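Local coordinates for protein Phthiocerol/phenolphthiocerol synthesis polyketide synthase type I PpsC (Mycobacterium tuberculosis, PDB 5NJI) that probably dehydrates beta-hydroxyacyl intermediates to enoyl thioesters through its dehydratase domain, during polyketide assembly for phthiocerol and phenolphthiocerol lipids, at residues A232-L245 / V283-V297. The protein carries 1 engineered substitution. Sequence-based numbering, arbitrary orientation.
Sequences ALQTLGATRTATDL and VGSLAAAGDRLVGEV. With 8Z2 (~{S}-[2-[3-[[(2~{R})-4-[[[(2~{R},3~{S},4~{R},5~{R})-5-(6-aminopurin-9-yl)-4-oxidanyl-3-phosphonooxy-oxolan-2-yl]methoxy-oxidanyl-phosphoryl]oxy-oxidanyl-phosphoryl]oxy-3,3-dimethyl-2-oxidanyl-butanoyl]amino]propanoylamino]ethyl] (~{E})-dodec-2-enethioate), chain B.
With chi1 of 58°, Thr239 sets OG1 between its own backbone N and carbonyl carbon, while Leu286 swings CG anti to its N (chi1 -169°); these torsions bring them together, the side chains crossing at about a right angle with OG1 3.4 Å from Leu286 CB. The pair illustrates how a capping hydroxyl, its hydrogen bonds met within its own segment, can pack against an aliphatic side chain. Thr239 OG1 donates to Leu236 O and, as N-cap, accepts from Ala242 N over 3.3 Å, which fixes its rotation and leaves CG2 against Gly284 O. Leu286 CD2 continues under the helix to Ala242 CB, 4.1 Å away.

Thr241 reaches both strands: its CG2 packs on Leu293 CD2 at 3.8 Å, and a water accepting from Thr241 N donates to Leu286 O. In the preceding 3-10 segment, Leu236 lays CD2 over Gly284 and Gly295, whose lack of a side chain lets the methyl approach the backbone, 3.8 Å from Gly284 CA and 4.3 Å from Gly295 CA. Val297 CG1 packs against CG and CD2 of Leu236, the two side chains again crossing steeply. Thr235 OG1 turns back to Ala232 O, a bond of 2.7 Å nearly in line with the carbonyl, and so faces Gly284 with its hydrogen already engaged.

The helical segment also borders the acyl chain: Gly237 N and Ala242 CB lie beside the dodecenoyl tail, and that CB, besides touching Leu286, is 3.8 Å from the terminal C12. Helices laid against a curved antiparallel sheet, with a thioester chain threaded alongside, are characteristic of the double hot-dog fold of polyketide synthase dehydratases.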
loop_
_atom_site.group_PDB
_atom_site.type_symbol
_atom_site.label_atom_id
_atom_site.label_comp_id
_atom_site.label_asym_id
_atom_site.label_seq_id
_atom_site.Cartn_x
_atom_site.Cartn_y
_atom_site.Cartn_z
ATOM N N ALA A 232 -5.770 -5.689 0.712
ATOM C CA ALA A 232 -6.653 -5.112 1.724
ATOM C C ALA A 232 -7.398 -3.890 1.191
ATOM O O ALA A 232 -8.600 -3.744 1.420
ATOM C CB ALA A 232 -5.858 -4.744 2.974
ATOM N N LEU A 233 -6.710 -3.004 0.465
ATOM C CA LEU A 233 -7.351 -1.811 -0.099
ATOM C C LEU A 233 -8.400 -2.144 -1.151
ATOM O O LEU A 233 -9.368 -1.396 -1.311
ATOM C CB LEU A 233 -6.298 -0.897 -0.732
ATOM C CG LEU A 233 -5.215 -0.342 0.189
ATOM C CD1 LEU A 233 -4.217 0.452 -0.640
ATOM C CD2 LEU A 233 -5.834 0.525 1.286
ATOM N N GLN A 234 -8.214 -3.239 -1.895
ATOM C CA GLN A 234 -9.159 -3.621 -2.931
ATOM C C GLN A 234 -10.555 -3.807 -2.366
ATOM O O GLN A 234 -11.534 -3.668 -3.102
ATOM C CB GLN A 234 -8.714 -4.912 -3.597
ATOM C CG GLN A 234 -7.480 -4.805 -4.458
ATOM C CD GLN A 234 -6.960 -6.174 -4.823
ATOM O OE1 GLN A 234 -7.676 -7.160 -4.728
ATOM N NE2 GLN A 234 -5.688 -6.250 -5.213
ATOM N N THR A 235 -10.655 -4.126 -1.074
ATOM C CA THR A 235 -11.953 -4.314 -0.433
ATOM C C THR A 235 -12.821 -3.074 -0.565
ATOM O O THR A 235 -14.052 -3.175 -0.573
ATOM C CB THR A 235 -11.764 -4.652 1.046
ATOM O OG1 THR A 235 -11.266 -3.511 1.733
ATOM C CG2 THR A 235 -10.791 -5.770 1.246
ATOM N N LEU A 236 -12.201 -1.895 -0.659
ATOM C CA LEU A 236 -12.959 -0.656 -0.765
ATOM C C LEU A 236 -13.775 -0.614 -2.042
ATOM O O LEU A 236 -14.796 0.079 -2.087
ATOM C CB LEU A 236 -12.014 0.538 -0.701
ATOM C CG LEU A 236 -11.288 0.668 0.635
ATOM C CD1 LEU A 236 -10.230 1.762 0.521
ATOM C CD2 LEU A 236 -12.238 0.953 1.810
ATOM N N GLY A 237 -13.377 -1.391 -3.048
ATOM C CA GLY A 237 -14.101 -1.485 -4.300
ATOM C C GLY A 237 -15.438 -2.177 -4.193
ATOM O O GLY A 237 -16.221 -2.118 -5.146
ATOM N N ALA A 238 -15.713 -2.838 -3.076
ATOM C CA ALA A 238 -16.977 -3.538 -2.891
ATOM C C ALA A 238 -17.924 -2.804 -1.960
ATOM O O ALA A 238 -19.024 -3.300 -1.710
ATOM C CB ALA A 238 -16.730 -4.950 -2.361
ATOM N N THR A 239 -17.538 -1.638 -1.449
ATOM C CA THR A 239 -18.432 -0.871 -0.594
ATOM C C THR A 239 -19.604 -0.311 -1.399
ATOM O O THR A 239 -19.562 -0.205 -2.621
ATOM C CB THR A 239 -17.696 0.288 0.074
ATOM O OG1 THR A 239 -17.124 1.120 -0.937
ATOM C CG2 THR A 239 -16.618 -0.238 1.036
ATOM N N ARG A 240 -20.663 0.068 -0.680
ATOM C CA ARG A 240 -21.805 0.688 -1.344
ATOM C C ARG A 240 -21.390 1.941 -2.103
ATOM O O ARG A 240 -21.828 2.160 -3.237
ATOM C CB ARG A 240 -22.900 1.019 -0.332
ATOM C CG ARG A 240 -24.176 1.558 -0.996
ATOM C CD ARG A 240 -25.424 1.263 -0.177
ATOM N NE ARG A 240 -25.268 1.632 1.225
ATOM C CZ ARG A 240 -26.269 1.715 2.094
ATOM N NH1 ARG A 240 -27.513 1.466 1.711
ATOM N NH2 ARG A 240 -26.025 2.055 3.351
ATOM N N THR A 241 -20.546 2.781 -1.498
ATOM C CA THR A 241 -20.090 3.981 -2.188
ATOM C C THR A 241 -19.412 3.622 -3.503
ATOM O O THR A 241 -19.634 4.272 -4.531
ATOM C CB THR A 241 -19.141 4.766 -1.282
ATOM O OG1 THR A 241 -19.838 5.161 -0.105
ATOM C CG2 THR A 241 -18.614 6.010 -1.968
ATOM N N ALA A 242 -18.597 2.570 -3.495
ATOM C CA ALA A 242 -17.874 2.194 -4.701
ATOM C C ALA A 242 -18.804 1.640 -5.769
ATOM O O ALA A 242 -18.645 1.947 -6.953
ATOM C CB ALA A 242 -16.797 1.166 -4.372
ATOM N N THR A 243 -19.742 0.776 -5.387
ATOM C CA THR A 243 -20.596 0.167 -6.396
ATOM C C THR A 243 -21.613 1.175 -6.931
ATOM O O THR A 243 -21.968 1.128 -8.114
ATOM C CB THR A 243 -21.269 -1.088 -5.825
ATOM O OG1 THR A 243 -21.986 -0.768 -4.631
ATOM C CG2 THR A 243 -20.221 -2.151 -5.484
ATOM N N ASP A 244 -22.051 2.123 -6.102
ATOM C CA ASP A 244 -22.910 3.191 -6.610
ATOM C C ASP A 244 -22.188 4.005 -7.677
ATOM O O ASP A 244 -22.797 4.424 -8.668
ATOM C CB ASP A 244 -23.373 4.099 -5.467
ATOM C CG ASP A 244 -24.504 3.489 -4.638
ATOM O OD1 ASP A 244 -24.962 2.369 -4.955
ATOM O OD2 ASP A 244 -24.936 4.141 -3.662
ATOM N N LEU A 245 -20.884 4.228 -7.503
ATOM C CA LEU A 245 -20.144 5.039 -8.461
ATOM C C LEU A 245 -19.986 4.305 -9.784
ATOM O O LEU A 245 -20.083 4.915 -10.855
ATOM C CB LEU A 245 -18.777 5.419 -7.888
ATOM C CG LEU A 245 -17.807 6.109 -8.858
ATOM C CD1 LEU A 245 -18.317 7.485 -9.269
ATOM C CD2 LEU A 245 -16.417 6.212 -8.256
ATOM N N VAL A 283 -11.633 -5.663 6.302
ATOM C CA VAL A 283 -12.889 -4.934 6.404
ATOM C C VAL A 283 -12.613 -3.495 5.971
ATOM O O VAL A 283 -11.683 -2.858 6.479
ATOM C CB VAL A 283 -13.465 -4.994 7.828
ATOM C CG1 VAL A 283 -14.801 -4.277 7.888
ATOM C CG2 VAL A 283 -13.600 -6.439 8.273
ATOM N N GLY A 284 -13.379 -3.012 5.005
ATOM C CA GLY A 284 -13.166 -1.684 4.451
ATOM C C GLY A 284 -14.450 -0.885 4.398
ATOM O O GLY A 284 -15.513 -1.416 4.074
ATOM N N SER A 285 -14.339 0.404 4.727
ATOM C CA SER A 285 -15.442 1.346 4.625
ATOM C C SER A 285 -14.987 2.543 3.810
ATOM O O SER A 285 -13.824 2.955 3.878
ATOM C CB SER A 285 -15.947 1.799 6.012
ATOM O OG SER A 285 -14.926 2.436 6.746
ATOM N N LEU A 286 -15.913 3.089 3.029
ATOM C CA LEU A 286 -15.626 4.172 2.107
ATOM C C LEU A 286 -16.740 5.200 2.177
ATOM O O LEU A 286 -17.921 4.837 2.244
ATOM C CB LEU A 286 -15.491 3.629 0.690
ATOM C CG LEU A 286 -14.940 4.522 -0.420
ATOM C CD1 LEU A 286 -13.462 4.784 -0.219
ATOM C CD2 LEU A 286 -15.146 3.866 -1.742
ATOM N N ALA A 287 -16.359 6.479 2.205
ATOM C CA ALA A 287 -17.286 7.600 2.215
ATOM C C ALA A 287 -16.845 8.638 1.186
ATOM O O ALA A 287 -15.651 8.794 0.899
ATOM C CB ALA A 287 -17.360 8.251 3.615
ATOM N N ALA A 288 -17.819 9.335 0.608
ATOM C CA ALA A 288 -17.523 10.482 -0.234
ATOM C C ALA A 288 -17.046 11.662 0.602
ATOM O O ALA A 288 -17.518 11.890 1.725
ATOM C CB ALA A 288 -18.759 10.887 -1.042
ATOM N N ALA A 289 -16.120 12.425 0.028
ATOM C CA ALA A 289 -15.587 13.649 0.615
ATOM C C ALA A 289 -15.532 14.654 -0.539
ATOM O O ALA A 289 -14.504 14.861 -1.183
ATOM C CB ALA A 289 -14.225 13.430 1.265
ATOM N N GLY A 290 -16.675 15.257 -0.829
ATOM C CA GLY A 290 -16.763 16.100 -2.007
ATOM C C GLY A 290 -16.489 15.281 -3.255
ATOM O O GLY A 290 -17.128 14.248 -3.503
ATOM N N ASP A 291 -15.503 15.721 -4.031
ATOM C CA ASP A 291 -15.143 15.051 -5.273
ATOM C C ASP A 291 -14.166 13.916 -5.050
ATOM O O ASP A 291 -13.781 13.249 -6.011
ATOM C CB ASP A 291 -14.540 16.047 -6.272
ATOM C CG ASP A 291 -13.251 16.668 -5.783
ATOM O OD1 ASP A 291 -13.003 16.673 -4.553
ATOM O OD2 ASP A 291 -12.489 17.173 -6.636
ATOM N N ARG A 292 -13.761 13.683 -3.814
ATOM C CA ARG A 292 -12.840 12.613 -3.479
ATOM C C ARG A 292 -13.557 11.547 -2.669
ATOM O O ARG A 292 -14.725 11.694 -2.296
ATOM C CB ARG A 292 -11.642 13.176 -2.721
ATOM C CG ARG A 292 -10.814 14.088 -3.601
ATOM C CD ARG A 292 -9.377 14.173 -3.183
ATOM N NE ARG A 292 -8.577 14.692 -4.286
ATOM C CZ ARG A 292 -7.303 15.031 -4.190
ATOM N NH1 ARG A 292 -6.673 14.916 -3.031
ATOM N NH2 ARG A 292 -6.665 15.489 -5.257
ATOM N N LEU A 293 -12.847 10.446 -2.426
ATOM C CA LEU A 293 -13.328 9.348 -1.600
ATOM C C LEU A 293 -12.338 9.113 -0.472
ATOM O O LEU A 293 -11.126 9.260 -0.670
ATOM C CB LEU A 293 -13.494 8.072 -2.433
ATOM C CG LEU A 293 -14.390 8.227 -3.658
ATOM C CD1 LEU A 293 -14.149 7.058 -4.598
ATOM C CD2 LEU A 293 -15.853 8.304 -3.276
ATOM N N VAL A 294 -12.848 8.791 0.717
ATOM C CA VAL A 294 -12.004 8.527 1.882
ATOM C C VAL A 294 -12.407 7.194 2.495
ATOM O O VAL A 294 -13.573 6.986 2.856
ATOM C CB VAL A 294 -12.082 9.643 2.937
ATOM C CG1 VAL A 294 -11.279 9.268 4.167
ATOM C CG2 VAL A 294 -11.553 10.944 2.352
ATOM N N GLY A 295 -11.431 6.296 2.646
ATOM C CA GLY A 295 -11.686 4.972 3.151
ATOM C C GLY A 295 -10.869 4.669 4.394
ATOM O O GLY A 295 -9.955 5.410 4.790
ATOM N N GLU A 296 -11.201 3.534 4.990
ATOM C CA GLU A 296 -10.543 3.008 6.175
ATOM C C GLU A 296 -10.545 1.497 6.008
ATOM O O GLU A 296 -11.557 0.942 5.575
ATOM C CB GLU A 296 -11.283 3.426 7.464
ATOM C CG GLU A 296 -10.519 3.211 8.753
ATOM C CD GLU A 296 -10.653 1.801 9.297
ATOM O OE1 GLU A 296 -11.651 1.124 8.967
ATOM O OE2 GLU A 296 -9.761 1.372 10.061
ATOM N N VAL A 297 -9.414 0.834 6.287
ATOM C CA VAL A 297 -9.332 -0.624 6.168
ATOM C C VAL A 297 -8.627 -1.223 7.379
ATOM O O VAL A 297 -7.665 -0.657 7.905
ATOM C CB VAL A 297 -8.633 -1.083 4.868
ATOM C CG1 VAL A 297 -9.266 -0.436 3.629
ATOM C CG2 VAL A 297 -7.168 -0.787 4.892
HETATM C C2 8Z2 B . 2.943 18.838 -1.663
HETATM C C4 8Z2 B . 1.941 19.016 -3.772
HETATM C C5 8Z2 B . 2.937 19.769 -4.175
HETATM C C6 8Z2 B . 3.916 20.085 -3.364
HETATM C C8 8Z2 B . 1.618 19.595 -5.818
HETATM C C10 8Z2 B . -12.050 1.658 -5.666
HETATM C C11 8Z2 B . -13.215 2.370 -5.106
HETATM C C12 8Z2 B . -13.984 3.033 -6.183
HETATM N N9 8Z2 B . 1.151 18.858 -4.814
HETATM N N7 8Z2 B . 2.744 20.093 -5.427
HETATM N N3 8Z2 B . 1.917 18.534 -2.516
HETATM N N1 8Z2 B . 3.951 19.645 -2.106
HETATM N N6 8Z2 B . 4.836 20.845 -3.904
HETATM C "C1'" 8Z2 B . -0.029 17.941 -4.234
HETATM C "C2'" 8Z2 B . -0.839 18.994 -3.579
HETATM O "O2'" 8Z2 B . -1.051 18.325 -2.342
HETATM C "C3'" 8Z2 B . -2.072 19.168 -4.608
HETATM O "O3'" 8Z2 B . -2.681 20.473 -4.384
HETATM C "C4'" 8Z2 B . -2.581 17.591 -4.401
HETATM O "O4'" 8Z2 B . -1.238 16.959 -4.637
HETATM C "C5'" 8Z2 B . -3.573 16.824 -5.261
HETATM O "O5'" 8Z2 B . -3.224 16.648 -6.583
HETATM P P1 8Z2 B . -2.912 17.702 -7.571
HETATM O O11 8Z2 B . -1.478 17.793 -7.322
HETATM O O12 8Z2 B . -3.395 19.078 -7.293
HETATM O O6 8Z2 B . -3.261 17.260 -9.182
HETATM P P2 8Z2 B . -2.065 16.874 -10.195
HETATM O O21 8Z2 B . -0.634 17.323 -9.678
HETATM O O22 8Z2 B . -1.984 17.171 -11.567
HETATM O O7 8Z2 B . -2.328 15.269 -10.033
HETATM C CPA 8Z2 B . -3.446 14.589 -9.436
HETATM C CPB 8Z2 B . -3.089 13.087 -9.601
HETATM C CP8 8Z2 B . -1.717 12.884 -8.934
HETATM C CP7 8Z2 B . -4.100 12.188 -8.965
HETATM C CP9 8Z2 B . -3.002 12.774 -11.090
HETATM O OP3 8Z2 B . -1.883 13.239 -7.619
HETATM C CP6 8Z2 B . -1.160 11.439 -9.021
HETATM O OP2 8Z2 B . -0.950 10.978 -10.084
HETATM N NP2 8Z2 B . -0.767 10.858 -7.897
HETATM C CP5 8Z2 B . -0.161 9.551 -7.775
HETATM C CP4 8Z2 B . -1.233 8.514 -7.504
HETATM C CP3 8Z2 B . -0.547 7.133 -7.396
HETATM O OP1 8Z2 B . 0.498 6.945 -7.917
HETATM N NP1 8Z2 B . -1.168 6.188 -6.732
HETATM C CP2 8Z2 B . -0.602 4.888 -6.533
HETATM C CP1 8Z2 B . -0.705 4.044 -7.752
HETATM S S 8Z2 B . -2.439 3.635 -8.126
HETATM P P3 8Z2 B . -1.601 21.834 -4.668
HETATM O O31 8Z2 B . -0.829 21.350 -6.091
HETATM O O32 8Z2 B . -0.492 21.991 -3.819
HETATM O O33 8Z2 B . -2.141 23.176 -4.906
HETATM C CA1 8Z2 B . -2.759 2.601 -7.041
HETATM C CA2 8Z2 B . -4.121 2.016 -7.102
HETATM O OA1 8Z2 B . -2.062 2.198 -6.164
HETATM C CA3 8Z2 B . -4.500 1.052 -6.048
HETATM C CA4 8Z2 B . -5.870 0.512 -6.091
HETATM C CA5 8Z2 B . -6.246 -0.256 -4.849
HETATM C CA6 8Z2 B . -7.690 -0.726 -4.941
HETATM C CA7 8Z2 B . -8.678 0.429 -4.656
HETATM C CA8 8Z2 B . -10.074 0.149 -5.177
HETATM C CA9 8Z2 B . -11.171 1.094 -4.614
HETATM O O HOH W 1 -20.170 2.995 1.428
#